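Local atomic coordinates of trigger factor (PDB entry 2NSA), a protein that probably acts as a chaperone that keeps newly made proteins in an open conformation and isomerises peptidyl-prolyl bonds, the crystallised piece being its C-terminal chaperone domain. Residues N59-R63 against E64-E68. Residues are numbered along the deposited sequence; the frame is centred on the assembly and turned at random.
Sequences NRLKR and EGRYE. With SO4 (sulfate ion), chain B.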
ATOM      1  N   ASN A  59       0.466  -1.209 -20.404  1.00 21.41           N
ATOM      2  CA  ASN A  59      -0.732  -1.344 -21.223  1.00 23.74           C
ATOM      3  C   ASN A  59      -1.904  -0.661 -20.543  1.00 25.54           C
ATOM      4  O   ASN A  59      -2.769  -0.088 -21.209  1.00 26.11           O
ATOM      5  CB  ASN A  59      -1.065  -2.814 -21.484  1.00 25.51           C
ATOM      6  CG  ASN A  59      -0.190  -3.421 -22.555  1.00 30.15           C
ATOM      7  OD1 ASN A  59       0.122  -2.771 -23.552  1.00 33.95           O
ATOM      8  ND2 ASN A  59       0.199  -4.674 -22.366  1.00 32.71           N
ATOM      9  N   ARG A  60      -1.929  -0.713 -19.215  1.00 24.70           N
ATOM     10  CA  ARG A  60      -3.002  -0.076 -18.458  1.00 26.85           C
ATOM     11  C   ARG A  60      -2.875   1.437 -18.589  1.00 26.63           C
ATOM     12  O   ARG A  60      -3.871   2.132 -18.782  1.00 28.49           O
ATOM     13  CB  ARG A  60      -2.937  -0.492 -16.981  1.00 29.55           C
ATOM     14  CG  ARG A  60      -3.795   0.362 -16.052  1.00 33.66           C
ATOM     15  CD  ARG A  60      -3.893  -0.224 -14.647  1.00 38.41           C
ATOM     16  NE  ARG A  60      -2.644  -0.846 -14.211  1.00 42.79           N
ATOM     17  CZ  ARG A  60      -2.430  -2.159 -14.198  1.00 42.85           C
ATOM     18  NH1 ARG A  60      -3.384  -2.991 -14.594  1.00 43.80           N
ATOM     19  NH2 ARG A  60      -1.262  -2.641 -13.795  1.00 43.29           N
ATOM     20  N   LEU A  61      -1.647   1.942 -18.490  1.00 24.33           N
ATOM     21  CA  LEU A  61      -1.400   3.375 -18.612  1.00 25.52           C
ATOM     22  C   LEU A  61      -1.814   3.861 -19.996  1.00 27.24           C
ATOM     23  O   LEU A  61      -2.307   4.982 -20.149  1.00 27.55           O
ATOM     24  CB  LEU A  61       0.080   3.683 -18.383  1.00 24.73           C
ATOM     25  CG  LEU A  61       0.601   3.472 -16.959  1.00 23.27           C
ATOM     26  CD1 LEU A  61       2.098   3.689 -16.925  1.00 23.74           C
ATOM     27  CD2 LEU A  61      -0.100   4.437 -16.009  1.00 23.92           C
ATOM     28  N   LYS A  62      -1.606   3.011 -20.997  1.00 28.29           N
ATOM     29  CA  LYS A  62      -1.965   3.346 -22.372  1.00 30.93           C
ATOM     30  C   LYS A  62      -3.477   3.372 -22.553  1.00 33.09           C
ATOM     31  O   LYS A  62      -3.996   4.115 -23.388  1.00 34.47           O
ATOM     32  CB  LYS A  62      -1.339   2.348 -23.348  1.00 29.05           C
ATOM     33  CG  LYS A  62       0.159   2.519 -23.517  1.00 29.07           C
ATOM     34  CD  LYS A  62       0.729   1.521 -24.510  1.00 27.25           C
ATOM     35  CE  LYS A  62       2.201   1.796 -24.771  1.00 24.93           C
ATOM     36  NZ  LYS A  62       2.827   0.720 -25.576  1.00 27.36           N
ATOM     37  N   ARG A  63      -4.182   2.558 -21.774  1.00 34.81           N
ATOM     38  CA  ARG A  63      -5.636   2.523 -21.854  1.00 35.84           C
ATOM     39  C   ARG A  63      -6.209   3.744 -21.145  1.00 35.97           C
ATOM     40  O   ARG A  63      -7.280   4.238 -21.504  1.00 36.83           O
ATOM     41  CB  ARG A  63      -6.193   1.248 -21.206  1.00 37.32           C
ATOM     42  CG  ARG A  63      -5.955  -0.033 -21.997  1.00 38.99           C
ATOM     43  CD  ARG A  63      -6.839  -1.160 -21.474  1.00 39.68           C
ATOM     44  NE  ARG A  63      -6.532  -1.520 -20.090  1.00 40.50           N
ATOM     45  CZ  ARG A  63      -5.533  -2.318 -19.728  1.00 39.55           C
ATOM     46  NH1 ARG A  63      -4.736  -2.851 -20.645  1.00 37.08           N
ATOM     47  NH2 ARG A  63      -5.328  -2.581 -18.445  1.00 41.16           N
ATOM     48  N   GLU A  64      -5.490   4.230 -20.137  1.00 35.70           N
ATOM     49  CA  GLU A  64      -5.927   5.396 -19.375  1.00 36.85           C
ATOM     50  C   GLU A  64      -5.524   6.687 -20.081  1.00 36.13           C
ATOM     51  O   GLU A  64      -5.985   7.772 -19.723  1.00 37.52           O
ATOM     52  CB  GLU A  64      -5.318   5.369 -17.970  1.00 37.71           C
ATOM     53  CG  GLU A  64      -5.526   4.053 -17.231  1.00 39.16           C
ATOM     54  CD  GLU A  64      -4.978   4.076 -15.812  1.00 41.03           C
ATOM     55  OE1 GLU A  64      -3.890   4.649 -15.597  1.00 41.12           O
ATOM     56  OE2 GLU A  64      -5.635   3.504 -14.916  1.00 41.87           O
ATOM     57  N   GLY A  65      -4.663   6.564 -21.088  1.00 35.79           N
ATOM     58  CA  GLY A  65      -4.214   7.731 -21.827  1.00 34.15           C
ATOM     59  C   GLY A  65      -3.225   8.567 -21.037  1.00 33.38           C
ATOM     60  O   GLY A  65      -3.183   9.790 -21.169  1.00 33.43           O
ATOM     61  N   ARG A  66      -2.412   7.908 -20.221  1.00 31.17           N
ATOM     62  CA  ARG A  66      -1.442   8.615 -19.403  1.00 30.63           C
ATOM     63  C   ARG A  66      -0.017   8.152 -19.657  1.00 27.87           C
ATOM     64  O   ARG A  66       0.931   8.716 -19.108  1.00 27.64           O
ATOM     65  CB  ARG A  66      -1.786   8.423 -17.925  1.00 31.89           C
ATOM     66  CG  ARG A  66      -3.246   8.686 -17.611  1.00 35.20           C
ATOM     67  CD  ARG A  66      -3.498   8.770 -16.121  1.00 36.27           C
ATOM     68  NE  ARG A  66      -3.187   7.529 -15.421  1.00 39.11           N
ATOM     69  CZ  ARG A  66      -2.210   7.401 -14.527  1.00 38.76           C
ATOM     70  NH1 ARG A  66      -1.445   8.440 -14.224  1.00 40.50           N
ATOM     71  NH2 ARG A  66      -2.008   6.237 -13.928  1.00 39.36           N
ATOM     72  N   TYR A  67       0.138   7.135 -20.497  1.00 26.64           N
ATOM     73  CA  TYR A  67       1.461   6.601 -20.781  1.00 25.74           C
ATOM     74  C   TYR A  67       2.459   7.596 -21.360  1.00 24.80           C
ATOM     75  O   TYR A  67       3.496   7.846 -20.756  1.00 24.28           O
ATOM     76  CB  TYR A  67       1.370   5.388 -21.717  1.00 25.90           C
ATOM     77  CG  TYR A  67       2.723   4.771 -22.010  1.00 26.63           C
ATOM     78  CD1 TYR A  67       3.486   4.199 -20.992  1.00 28.09           C
ATOM     79  CD2 TYR A  67       3.260   4.805 -23.296  1.00 28.97           C
ATOM     80  CE1 TYR A  67       4.760   3.679 -21.247  1.00 30.10           C
ATOM     81  CE2 TYR A  67       4.530   4.289 -23.562  1.00 29.32           C
ATOM     82  CZ  TYR A  67       5.273   3.730 -22.533  1.00 31.00           C
ATOM     83  OH  TYR A  67       6.536   3.237 -22.792  1.00 33.06           O
ATOM     84  N   GLU A  68       2.154   8.175 -22.517  1.00 25.39           N
ATOM     85  CA  GLU A  68       3.108   9.092 -23.131  1.00 24.20           C
ATOM     86  C   GLU A  68       3.527  10.255 -22.237  1.00 24.05           C
ATOM     87  O   GLU A  68       4.700  10.622 -22.204  1.00 24.11           O
ATOM     88  CB  GLU A  68       2.576   9.611 -24.468  1.00 24.92           C
ATOM     89  CG  GLU A  68       3.666  10.207 -25.331  1.00 27.34           C
ATOM     90  CD  GLU A  68       3.212  10.469 -26.747  1.00 25.87           C
ATOM     91  OE1 GLU A  68       3.021   9.492 -27.504  1.00 25.12           O
ATOM     92  OE2 GLU A  68       3.042  11.652 -27.095  1.00 30.92           O
TER
HETATM   93  S   SO4 B 413      -1.388   7.253 -24.132  1.00 54.58           S
HETATM   94  O1  SO4 B 413      -1.562   6.571 -22.834  1.00 56.56           O
HETATM   95  O2  SO4 B 413      -0.040   7.842 -24.199  1.00 54.48           O
HETATM   96  O3  SO4 B 413      -2.400   8.318 -24.278  1.00 56.14           O
HETATM   97  O4  SO4 B 413      -1.559   6.273 -25.223  1.00 56.31           O
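Lys62 and Tyr67 run side by side in the same direction, the extended lysine chain laid over one face of the ring with CE 3.5 Å from CD2 of the tyrosine. With its CG anti to the backbone N (chi1 -178°), Tyr67 sets its ring alongside the lysine methylenes, while Leu61 CB lies near the ring plane, at its edge. An alanine in place of Tyr67 would probably leave the Lys62 methylenes without the ring face they lie on and the chain freer to turn.

The turn at Gly65 illustrates how a helix can end and another begin almost at once. Gly65 has positive phi in a Schellman motif: Leu61 O takes a nearly straight bond from Arg66 N (2.9 Å), and Lys62 O a weak one from Gly65 N (3.4 Å). Tyr67 N adds a weak bond to Leu61 O. Arg66, the N-cap residue, reaches back to grip Glu64 side-on in a salt bridge: NE and NH2 both donate to OE1, each at 3.0 Å and close to the guanidinium plane. NH2 comes nearly along the C-O axis, NE from above the carboxylate plane (46° out of it). Leu61 CD2 sits over a face of that guanidinium, 3.3 Å from Arg66 NH2. A sulfate, probably from the crystallisation liquor, accepts bonds from Tyr67 N (to O1, 2.9 Å) and Glu68 N (to O2, 2.8 Å) at the start of the new helix.

This surface turn thus links helix 47-64 to helix 67-72, with Leu61 and Tyr67 both resting on Phe80 of helix 77-105.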